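PDB 1ZH8: oxidoreductase from Thermotoga maritima, which probably catalyses the NADP-dependent oxidation of an alcohol, or the reverse reduction of a carbonyl, on a still unidentified substrate, as a member of the GFO/IDH/MocA oxidoreductase family. Local coordinates for residues I47-T51 with L77-V83; A139-V145 with S290-E294; E215-A219 with S329-F335. All coordinates share one frame; numbering follows the deposited sequence.

Contact 1: residues I47-T51 with L77-V83; sequences ITAVT and LLESGLV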
loop_
_atom_site.group_PDB
_atom_site.type_symbol
_atom_site.label_atom_id
_atom_site.label_comp_id
_atom_site.label_asym_id
_atom_site.label_seq_id
_atom_site.Cartn_x
_atom_site.Cartn_y
_atom_site.Cartn_z
ATOM N N ILE A 47 -28.628 -30.760 -16.413
ATOM C CA ILE A 47 -28.725 -29.716 -17.426
ATOM C C ILE A 47 -29.695 -30.162 -18.496
ATOM O O ILE A 47 -29.442 -31.103 -19.233
ATOM C CB ILE A 47 -27.371 -29.366 -18.001
ATOM C CG1 ILE A 47 -26.487 -28.797 -16.873
ATOM C CG2 ILE A 47 -27.536 -28.403 -19.189
ATOM C CD1 ILE A 47 -25.016 -28.776 -17.177
ATOM N N THR A 48 -30.826 -29.482 -18.542
ATOM C CA THR A 48 -31.928 -29.850 -19.392
ATOM C C THR A 48 -32.136 -28.860 -20.539
ATOM O O THR A 48 -32.841 -29.182 -21.502
ATOM C CB THR A 48 -33.215 -29.877 -18.583
ATOM O OG1 THR A 48 -33.359 -28.627 -17.888
ATOM C CG2 THR A 48 -33.180 -31.010 -17.580
ATOM N N ALA A 49 -31.545 -27.658 -20.434
ATOM C CA ALA A 49 -31.713 -26.630 -21.468
ATOM C C ALA A 49 -30.523 -25.706 -21.580
ATOM O O ALA A 49 -29.779 -25.508 -20.627
ATOM C CB ALA A 49 -32.998 -25.820 -21.254
ATOM N N VAL A 50 -30.381 -25.104 -22.753
ATOM C CA VAL A 50 -29.188 -24.365 -23.120
ATOM C C VAL A 50 -29.594 -23.312 -24.149
ATOM O O VAL A 50 -30.482 -23.547 -24.986
ATOM C CB VAL A 50 -28.110 -25.356 -23.672
ATOM C CG1 VAL A 50 -27.262 -24.744 -24.736
ATOM C CG2 VAL A 50 -27.241 -25.890 -22.539
ATOM N N THR A 51 -28.975 -22.135 -24.056
ATOM C CA THR A 51 -29.222 -21.060 -25.011
ATOM C C THR A 51 -28.014 -20.132 -25.047
ATOM O O THR A 51 -27.307 -19.997 -24.045
ATOM C CB THR A 51 -30.503 -20.283 -24.646
ATOM O OG1 THR A 51 -30.881 -19.423 -25.726
ATOM C CG2 THR A 51 -30.313 -19.469 -23.373
ATOM N N LEU A 77 -36.617 -20.544 -23.350
ATOM C CA LEU A 77 -36.092 -21.493 -22.375
ATOM C C LEU A 77 -36.881 -21.376 -21.091
ATOM O O LEU A 77 -37.307 -22.384 -20.540
ATOM C CB LEU A 77 -34.632 -21.210 -22.117
ATOM C CG LEU A 77 -33.880 -22.104 -21.149
ATOM C CD1 LEU A 77 -32.472 -22.330 -21.686
ATOM C CD2 LEU A 77 -33.855 -21.465 -19.793
ATOM N N LEU A 78 -37.098 -20.136 -20.643
ATOM C CA LEU A 78 -37.802 -19.873 -19.397
ATOM C C LEU A 78 -39.237 -20.378 -19.413
ATOM O O LEU A 78 -39.785 -20.697 -18.366
ATOM C CB LEU A 78 -37.794 -18.382 -19.030
ATOM C CG LEU A 78 -36.551 -17.673 -18.470
ATOM C CD1 LEU A 78 -36.890 -16.190 -18.202
ATOM C CD2 LEU A 78 -35.957 -18.341 -17.226
ATOM N N GLU A 79 -39.846 -20.445 -20.590
ATOM C CA GLU A 79 -41.275 -20.736 -20.688
ATOM C C GLU A 79 -41.493 -22.217 -21.029
ATOM O O GLU A 79 -42.616 -22.722 -20.958
ATOM C CB GLU A 79 -41.942 -19.749 -21.671
ATOM C CG GLU A 79 -43.376 -20.042 -22.111
ATOM C CD GLU A 79 -44.470 -19.759 -21.054
ATOM O OE1 GLU A 79 -44.180 -19.160 -19.977
ATOM O OE2 GLU A 79 -45.644 -20.139 -21.336
ATOM N N SER A 80 -40.400 -22.918 -21.331
ATOM C CA SER A 80 -40.455 -24.295 -21.826
ATOM C C SER A 80 -40.944 -25.298 -20.802
ATOM O O SER A 80 -41.347 -26.400 -21.168
ATOM C CB SER A 80 -39.078 -24.745 -22.305
ATOM O OG SER A 80 -38.214 -24.916 -21.192
ATOM N N GLY A 81 -40.880 -24.929 -19.523
ATOM C CA GLY A 81 -41.192 -25.852 -18.428
ATOM C C GLY A 81 -40.072 -26.849 -18.119
ATOM O O GLY A 81 -40.260 -27.764 -17.315
ATOM N N LEU A 82 -38.900 -26.686 -18.735
ATOM C CA LEU A 82 -37.826 -27.682 -18.570
ATOM C C LEU A 82 -36.866 -27.445 -17.409
ATOM O O LEU A 82 -36.027 -28.298 -17.140
ATOM C CB LEU A 82 -37.023 -27.846 -19.864
ATOM C CG LEU A 82 -37.834 -28.408 -21.036
ATOM C CD1 LEU A 82 -37.036 -28.213 -22.313
ATOM C CD2 LEU A 82 -38.211 -29.888 -20.805
ATOM N N VAL A 83 -36.998 -26.304 -16.725
ATOM C CA VAL A 83 -36.016 -25.867 -15.736
ATOM C C VAL A 83 -36.587 -25.401 -14.371
ATOM O O VAL A 83 -37.627 -24.777 -14.286
ATOM C CB VAL A 83 -35.147 -24.731 -16.318
ATOM C CG1 VAL A 83 -34.419 -25.199 -17.569
ATOM C CG2 VAL A 83 -36.021 -23.506 -16.625
#
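One hydrogen bond crosses between the strand and the chain beyond the helix: T48 OG1 donates to L82 O at 2.8 Å. The hydroxyl comes from above the carbonyl plane, 47° out of it. A chi1 of 52° sets OG1 between the backbone N and the carbonyl carbon of T48, on the side where the loop passes. The short polar branch of threonine suits a strand that must also catch a neighbouring carbonyl.

The remaining contacts are apolar. L77, with CG anti to the backbone N (chi1 -179°), sends CD1 against A49 CB at 3.6 Å, and the same methyl meets T51 CG2 at 4.0 Å. The small methyl of A49 lets the leucine come close to the strand backbone. V83 CG1 flanks this patch, 4.0 Å from A49 CB, while T51 OG1 turns to F71 O on the next strand.

Polar bonds within 77-83 shape the exit from the helix. S80 OG donates to L77 O at 2.8 Å and accepts from L82 N at 3.1 Å, the latter forming an ST turn. G81, the first residue to leave helical angles, has positive phi, which glycine adopts readily.

The strand and helix belong to the Rossmann domain. Helix 74-79 lies in the crossover from strand 69-71 to strand 85-88, passing strands 45-51 and 19-24, the long connection characteristic of dinucleotide-binding folds.

Contact 2: residues A139-V145 with S290-E294; sequences AENFRHV and SYQKE. With NAP (NADP nicotinamide-adenine-dinucleotide phosphate), chain D; EDO (1,2-ethanediol), chain E.
N141 reaches from its 3-10 segment to both helix 290-294 and the nicotinamide amide of NADP. Its CB rests between S290 OG, 3.6 Å away, and the carboxylate oxygen E294 OE1. A chi1 of 62° brings CG close to the ring of Y291, 3.6 Å from CE1, with the amide stacked on the phenol and their planes only 20° apart. At the tip the two ends of the amide do different work. ND2 donates to S290 OG at 3.2 Å in a nearly straight bond (166°), with the hydroxyl close to the amide plane; OD1 accepts from NAP N7N at 2.9 Å. Asparagine suits this place because one flat group offers a donor and an acceptor: with ND2 on S290 OG, the oxygen end is left toward the cofactor N-H, a division of labour consistent with the amide's orientation.

Y291 takes the other half of the nicotinamide amide, its OH donating to NAP O7N; the modelled separation is very short and its exact value doubtful. The cofactor carboxamide is thus held at both its N-H and its oxygen. The loop carrying N141 leaves strand 136-139, the last of the Rossmann sheet, and helix 290-303 also packs through Y291 on helix 28-39 of that domain, in keeping with the family's two-domain design.

Farther along the loop, H144 offers a ring face to the helix: E294 CB sits 3.7 Å from the ring centroid, a CH-pi contact. The E294 chain then runs extended to bring OE1 within 3.3 Å of A139 CB. K293 CB touches H144 CB at 4.0 Å, and its CD passes H144 O at 3.6 Å.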
loop_
_atom_site.group_PDB
_atom_site.type_symbol
_atom_site.label_atom_id
_atom_site.label_comp_id
_atom_site.label_asym_id
_atom_site.label_seq_id
_atom_site.Cartn_x
_atom_site.Cartn_y
_atom_site.Cartn_z
ATOM N N ALA A 139 -22.797 -15.763 -7.794
ATOM C CA ALA A 139 -21.800 -16.816 -7.646
ATOM C C ALA A 139 -20.415 -16.200 -7.493
ATOM O O ALA A 139 -19.644 -16.046 -8.476
ATOM C CB ALA A 139 -21.860 -17.786 -8.858
ATOM N N GLU A 140 -20.118 -15.823 -6.259
ATOM C CA GLU A 140 -18.852 -15.221 -5.941
ATOM C C GLU A 140 -18.021 -16.334 -5.386
ATOM O O GLU A 140 -18.118 -16.669 -4.197
ATOM C CB GLU A 140 -19.034 -14.090 -4.930
ATOM C CG GLU A 140 -17.725 -13.531 -4.393
ATOM C CD GLU A 140 -16.691 -13.307 -5.492
ATOM O OE1 GLU A 140 -16.799 -12.293 -6.214
ATOM O OE2 GLU A 140 -15.783 -14.163 -5.641
ATOM N N ASN A 141 -17.233 -16.954 -6.250
ATOM C CA ASN A 141 -16.547 -18.182 -5.844
ATOM C C ASN A 141 -15.444 -17.960 -4.791
ATOM O O ASN A 141 -15.155 -18.858 -4.006
ATOM C CB ASN A 141 -16.025 -18.950 -7.054
ATOM C CG ASN A 141 -15.015 -18.156 -7.826
ATOM O OD1 ASN A 141 -15.332 -17.106 -8.394
ATOM N ND2 ASN A 141 -13.790 -18.609 -7.808
ATOM N N PHE A 142 -14.865 -16.764 -4.729
ATOM C CA PHE A 142 -13.884 -16.448 -3.663
ATOM C C PHE A 142 -14.433 -16.615 -2.235
ATOM O O PHE A 142 -13.661 -16.790 -1.301
ATOM C CB PHE A 142 -13.260 -15.049 -3.845
ATOM C CG PHE A 142 -12.054 -15.019 -4.779
ATOM C CD1 PHE A 142 -12.065 -15.705 -6.001
ATOM C CD2 PHE A 142 -10.907 -14.293 -4.426
ATOM C CE1 PHE A 142 -10.936 -15.684 -6.868
ATOM C CE2 PHE A 142 -9.766 -14.266 -5.271
ATOM C CZ PHE A 142 -9.787 -14.962 -6.501
ATOM N N ARG A 143 -15.755 -16.573 -2.062
ATOM C CA ARG A 143 -16.364 -16.887 -0.761
ATOM C C ARG A 143 -16.310 -18.363 -0.410
ATOM O O ARG A 143 -16.752 -18.777 0.665
ATOM C CB ARG A 143 -17.818 -16.437 -0.725
ATOM C CG ARG A 143 -18.033 -15.269 0.145
ATOM C CD ARG A 143 -19.345 -14.618 -0.198
ATOM N NE ARG A 143 -19.019 -13.229 -0.299
ATOM C CZ ARG A 143 -19.463 -12.395 -1.213
ATOM N NH1 ARG A 143 -20.323 -12.766 -2.140
ATOM N NH2 ARG A 143 -19.030 -11.154 -1.164
ATOM N N HIS A 144 -15.788 -19.163 -1.328
ATOM C CA HIS A 144 -15.783 -20.598 -1.117
ATOM C C HIS A 144 -14.383 -21.149 -1.241
ATOM O O HIS A 144 -14.232 -22.361 -1.374
ATOM C CB HIS A 144 -16.683 -21.279 -2.148
ATOM C CG HIS A 144 -18.098 -20.794 -2.134
ATOM N ND1 HIS A 144 -19.101 -21.451 -1.452
ATOM C CD2 HIS A 144 -18.682 -19.732 -2.731
ATOM C CE1 HIS A 144 -20.243 -20.811 -1.627
ATOM N NE2 HIS A 144 -20.017 -19.768 -2.405
ATOM N N VAL A 145 -13.374 -20.265 -1.213
ATOM C CA VAL A 145 -11.983 -20.686 -1.384
ATOM C C VAL A 145 -11.392 -21.061 -0.001
ATOM O O VAL A 145 -11.369 -20.238 0.903
ATOM C CB VAL A 145 -11.142 -19.603 -2.170
ATOM C CG1 VAL A 145 -9.641 -19.920 -2.164
ATOM C CG2 VAL A 145 -11.645 -19.433 -3.648
ATOM N N SER A 290 -13.790 -24.324 -6.065
ATOM C CA SER A 290 -14.711 -23.354 -5.485
ATOM C C SER A 290 -16.019 -23.208 -6.267
ATOM O O SER A 290 -17.061 -22.916 -5.675
ATOM C CB SER A 290 -14.035 -21.983 -5.328
ATOM O OG SER A 290 -13.527 -21.505 -6.567
ATOM N N TYR A 291 -15.964 -23.399 -7.587
ATOM C CA TYR A 291 -17.170 -23.405 -8.419
ATOM C C TYR A 291 -18.064 -24.570 -8.033
ATOM O O TYR A 291 -19.281 -24.433 -7.935
ATOM C CB TYR A 291 -16.803 -23.485 -9.905
ATOM C CG TYR A 291 -15.852 -22.394 -10.310
ATOM C CD1 TYR A 291 -16.321 -21.097 -10.541
ATOM C CD2 TYR A 291 -14.473 -22.639 -10.411
ATOM C CE1 TYR A 291 -15.451 -20.073 -10.883
ATOM C CE2 TYR A 291 -13.585 -21.613 -10.760
ATOM C CZ TYR A 291 -14.091 -20.339 -10.992
ATOM O OH TYR A 291 -13.256 -19.322 -11.357
ATOM N N GLN A 292 -17.450 -25.719 -7.791
ATOM C CA GLN A 292 -18.196 -26.881 -7.368
ATOM C C GLN A 292 -18.821 -26.581 -6.017
ATOM O O GLN A 292 -19.991 -26.888 -5.781
ATOM C CB GLN A 292 -17.263 -28.077 -7.266
ATOM C CG GLN A 292 -17.952 -29.369 -6.961
ATOM C CD GLN A 292 -16.981 -30.523 -6.947
ATOM O OE1 GLN A 292 -16.120 -30.646 -7.829
ATOM N NE2 GLN A 292 -17.100 -31.376 -5.936
ATOM N N LYS A 293 -18.030 -25.964 -5.147
ATOM C CA LYS A 293 -18.463 -25.660 -3.803
ATOM C C LYS A 293 -19.640 -24.684 -3.792
ATOM O O LYS A 293 -20.575 -24.838 -2.997
ATOM C CB LYS A 293 -17.291 -25.156 -2.969
ATOM C CG LYS A 293 -16.549 -26.276 -2.286
ATOM C CD LYS A 293 -15.593 -25.712 -1.259
ATOM C CE LYS A 293 -16.239 -25.576 0.123
ATOM N NZ LYS A 293 -15.380 -24.770 1.063
ATOM N N GLU A 294 -19.615 -23.706 -4.691
ATOM C CA GLU A 294 -20.710 -22.764 -4.753
ATOM C C GLU A 294 -21.994 -23.403 -5.311
ATOM O O GLU A 294 -23.097 -23.025 -4.902
ATOM C CB GLU A 294 -20.325 -21.451 -5.469
ATOM C CG GLU A 294 -20.097 -21.556 -6.958
ATOM C CD GLU A 294 -19.625 -20.257 -7.584
ATOM O OE1 GLU A 294 -19.668 -19.200 -6.911
ATOM O OE2 GLU A 294 -19.208 -20.292 -8.764
HETATM P PA NAP D . -17.817 -14.745 -22.524
HETATM O O1A NAP D . -16.868 -15.802 -22.962
HETATM O O2A NAP D . -17.909 -13.612 -23.458
HETATM O O5B NAP D . -19.234 -15.436 -22.233
HETATM C C5B NAP D . -20.430 -14.716 -22.428
HETATM C C4B NAP D . -21.403 -15.620 -23.160
HETATM O O4B NAP D . -22.697 -15.031 -23.184
HETATM C C3B NAP D . -21.000 -15.834 -24.614
HETATM O O3B NAP D . -21.357 -17.154 -24.903
HETATM C C2B NAP D . -21.914 -14.852 -25.327
HETATM O O2B NAP D . -22.185 -14.899 -26.724
HETATM C C1B NAP D . -23.179 -15.039 -24.519
HETATM N N9A NAP D . -24.117 -13.944 -24.750
HETATM C C8A NAP D . -23.833 -12.626 -25.032
HETATM N N7A NAP D . -25.004 -11.961 -25.152
HETATM C C5A NAP D . -26.021 -12.841 -24.956
HETATM C C6A NAP D . -27.405 -12.714 -24.968
HETATM N N6A NAP D . -27.974 -11.550 -25.228
HETATM N N1A NAP D . -28.196 -13.802 -24.709
HETATM C C2A NAP D . -27.616 -15.022 -24.458
HETATM N N3A NAP D . -26.252 -15.158 -24.453
HETATM C C4A NAP D . -25.472 -14.086 -24.696
HETATM O O3 NAP D . -17.336 -14.180 -21.108
HETATM P PN NAP D . -17.102 -15.089 -19.804
HETATM O O1N NAP D . -17.639 -16.483 -19.914
HETATM O O2N NAP D . -15.709 -14.788 -19.505
HETATM O O5D NAP D . -17.982 -14.372 -18.661
HETATM C C5D NAP D . -19.374 -14.570 -18.485
HETATM C C4D NAP D . -19.730 -14.297 -17.025
HETATM O O4D NAP D . -18.942 -15.144 -16.197
HETATM C C3D NAP D . -19.388 -12.857 -16.632
HETATM O O3D NAP D . -20.390 -12.312 -15.806
HETATM C C2D NAP D . -18.099 -12.962 -15.852
HETATM O O2D NAP D . -17.970 -11.951 -14.874
HETATM C C1D NAP D . -18.214 -14.358 -15.260
HETATM N N1N NAP D . -16.893 -14.922 -14.997
HETATM C C2N NAP D . -16.597 -15.294 -13.717
HETATM C C3N NAP D . -15.344 -15.829 -13.401
HETATM C C7N NAP D . -15.094 -16.445 -12.047
HETATM O O7N NAP D . -13.794 -16.929 -11.807
HETATM N N7N NAP D . -16.066 -16.535 -11.118
HETATM C C4N NAP D . -14.394 -15.988 -14.420
HETATM C C5N NAP D . -14.710 -15.617 -15.733
HETATM C C6N NAP D . -15.971 -15.080 -16.011
HETATM P P2B NAP D . -21.996 -16.048 -27.835
HETATM O O1X NAP D . -23.179 -16.992 -27.864
HETATM O O2X NAP D . -20.751 -16.864 -27.574
HETATM O O3X NAP D . -21.892 -15.283 -29.137
HETATM C C1 EDO E . -18.963 -23.138 2.742
HETATM O O1 EDO E . -18.677 -23.210 1.329
HETATM C C2 EDO E . -17.654 -23.146 3.530
HETATM O O2 EDO E . -17.919 -22.832 4.904
#

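Contact 3: residues E215-A219 with S329-F335; sequences EWISA and SAGNKVF
I217 O is gripped from the opposite chain by V334 N, at 2.7 Å and 172°, and by the weaker CA-H of K333. V334 O returns a bond to I217 N at 2.9 Å, which makes these residues an antiparallel hydrogen-bonded pair; W216 and F335 form the adjoining non-hydrogen-bonded pair. Branched I217 and V334 suit the strands, lying side by side with I217 CD1 3.8 Å from V334 CB, on the face covered by helix 313-329.

On the other face the extended K333 crosses the indole of W216. Its CE lies 3.6 Å from the centroid of the five-membered ring in a CH-pi contact, and NZ above the same ring adds a cation-pi interaction. That ammonium is also bound to A330 O of the second subunit, and W216 NE1 to E239. F335 meets W216 as an offset edge-to-face pair, the indole edge toward the phenyl face with planes at 64°.

Where the helix ends, S329 OG accepts from A219 N at 2.9 Å and G331 N donates to A219 O at 2.7 Å. These tie down a type I' turn, S329 to N332. A330 and G331 both take positive phi, and at G331 a CB would run into A330 O, so glycine fits. S218 OG is hydrogen-bonded to S218 of the second subunit.

This is the edge of the large mixed sheet of the C-terminal domain, where short strand 334-335 adds onto strand 214-222 beside the subunit interface.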
loop_
_atom_site.group_PDB
_atom_site.type_symbol
_atom_site.label_atom_id
_atom_site.label_comp_id
_atom_site.label_asym_id
_atom_site.label_seq_id
_atom_site.Cartn_x
_atom_site.Cartn_y
_atom_site.Cartn_z
ATOM N N GLU A 215 -14.933 0.450 6.012
ATOM C CA GLU A 215 -15.548 1.751 6.316
ATOM C C GLU A 215 -15.282 2.817 5.260
ATOM O O GLU A 215 -16.201 3.473 4.786
ATOM C CB GLU A 215 -15.094 2.263 7.675
ATOM C CG GLU A 215 -15.788 3.567 8.083
ATOM C CD GLU A 215 -15.265 4.160 9.379
ATOM O OE1 GLU A 215 -15.489 3.540 10.431
ATOM O OE2 GLU A 215 -14.657 5.255 9.353
ATOM N N TRP A 216 -14.016 3.017 4.918
ATOM C CA TRP A 216 -13.665 4.036 3.948
ATOM C C TRP A 216 -12.475 3.575 3.138
ATOM O O TRP A 216 -11.656 2.783 3.626
ATOM C CB TRP A 216 -13.376 5.392 4.626
ATOM C CG TRP A 216 -12.188 5.382 5.544
ATOM C CD1 TRP A 216 -12.208 5.260 6.904
ATOM C CD2 TRP A 216 -10.796 5.511 5.175
ATOM N NE1 TRP A 216 -10.923 5.305 7.408
ATOM C CE2 TRP A 216 -10.041 5.448 6.367
ATOM C CE3 TRP A 216 -10.120 5.676 3.956
ATOM C CZ2 TRP A 216 -8.640 5.530 6.372
ATOM C CZ3 TRP A 216 -8.721 5.755 3.969
ATOM C CH2 TRP A 216 -8.007 5.686 5.165
ATOM N N ILE A 217 -12.386 4.094 1.919
ATOM C CA ILE A 217 -11.267 3.844 1.036
ATOM C C ILE A 217 -10.791 5.152 0.462
ATOM O O ILE A 217 -11.536 6.134 0.435
ATOM C CB ILE A 217 -11.659 2.938 -0.133
ATOM C CG1 ILE A 217 -12.775 3.587 -0.950
ATOM C CG2 ILE A 217 -12.170 1.628 0.373
ATOM C CD1 ILE A 217 -12.312 4.569 -2.005
ATOM N N SER A 218 -9.557 5.140 -0.034
ATOM C CA SER A 218 -8.977 6.252 -0.766
ATOM C C SER A 218 -8.115 5.555 -1.807
ATOM O O SER A 218 -7.285 4.730 -1.458
ATOM C CB SER A 218 -8.139 7.104 0.194
ATOM O OG SER A 218 -7.342 8.067 -0.482
ATOM N N ALA A 219 -8.310 5.830 -3.086
ATOM C CA ALA A 219 -7.650 5.019 -4.100
ATOM C C ALA A 219 -7.337 5.788 -5.353
ATOM O O ALA A 219 -7.983 6.790 -5.658
ATOM C CB ALA A 219 -8.519 3.795 -4.442
ATOM N N SER A 329 -12.799 7.369 -6.227
ATOM C CA SER A 329 -12.032 8.094 -5.205
ATOM C C SER A 329 -11.106 9.179 -5.746
ATOM O O SER A 329 -11.061 10.268 -5.196
ATOM C CB SER A 329 -11.218 7.146 -4.322
ATOM O OG SER A 329 -10.286 7.899 -3.530
ATOM N N ALA A 330 -10.343 8.881 -6.796
ATOM C CA ALA A 330 -9.301 9.802 -7.267
ATOM C C ALA A 330 -8.468 10.313 -6.082
ATOM O O ALA A 330 -8.039 11.481 -6.053
ATOM C CB ALA A 330 -9.903 10.972 -8.051
ATOM N N GLY A 331 -8.263 9.424 -5.106
ATOM C CA GLY A 331 -7.463 9.724 -3.937
ATOM C C GLY A 331 -8.230 10.374 -2.811
ATOM O O GLY A 331 -7.691 10.581 -1.728
ATOM N N ASN A 332 -9.485 10.709 -3.060
ATOM C CA ASN A 332 -10.333 11.259 -2.015
ATOM C C ASN A 332 -10.951 10.164 -1.150
ATOM O O ASN A 332 -11.202 9.039 -1.612
ATOM C CB ASN A 332 -11.427 12.139 -2.625
ATOM C CG ASN A 332 -10.875 13.430 -3.189
ATOM O OD1 ASN A 332 -10.371 14.281 -2.457
ATOM N ND2 ASN A 332 -10.958 13.578 -4.496
ATOM N N LYS A 333 -11.216 10.503 0.103
ATOM C CA LYS A 333 -11.758 9.537 1.040
ATOM C C LYS A 333 -13.205 9.256 0.660
ATOM O O LYS A 333 -13.986 10.172 0.479
ATOM C CB LYS A 333 -11.634 10.092 2.450
ATOM C CG LYS A 333 -11.931 9.142 3.565
ATOM C CD LYS A 333 -11.911 9.922 4.878
ATOM C CE LYS A 333 -11.823 8.972 6.036
ATOM N NZ LYS A 333 -11.420 9.680 7.282
ATOM N N VAL A 334 -13.545 7.990 0.468
ATOM C CA VAL A 334 -14.922 7.641 0.183
ATOM C C VAL A 334 -15.410 6.669 1.249
ATOM O O VAL A 334 -14.801 5.629 1.465
ATOM C CB VAL A 334 -15.085 6.983 -1.194
ATOM C CG1 VAL A 334 -16.571 6.631 -1.441
ATOM C CG2 VAL A 334 -14.518 7.880 -2.306
ATOM N N PHE A 335 -16.493 7.028 1.926
ATOM C CA PHE A 335 -17.136 6.145 2.886
ATOM C C PHE A 335 -18.058 5.200 2.113
ATOM O O PHE A 335 -19.053 5.623 1.496
ATOM C CB PHE A 335 -17.924 6.959 3.911
ATOM C CG PHE A 335 -17.054 7.722 4.883
ATOM C CD1 PHE A 335 -16.624 7.129 6.069
ATOM C CD2 PHE A 335 -16.668 9.034 4.616
ATOM C CE1 PHE A 335 -15.833 7.822 6.969
ATOM C CE2 PHE A 335 -15.855 9.734 5.523
ATOM C CZ PHE A 335 -15.444 9.116 6.712
#

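In the fold
Contacts 1 and 2 are buried and contact 3 is only partly so. Contact 1 lies wholly inside the Rossmann domain and is mostly aliphatic, with one side-chain bond to a carbonyl. Contact 2, near the centre of the chain, brings a loop from the end of the Rossmann sheet to helix 290-303 and turns N141 and Y291 to the nicotinamide. Contact 3 holds the edge of the other sheet by backbone bonds and by cation-pi and aromatic contacts, with the second subunit close by. Contacts 1 and 3 stand on opposite sides of the chain's centre, their own centres about 44 Å apart. Along the chain contact 1 closes before the others open, whereas the segments of contacts 2 and 3 alternate.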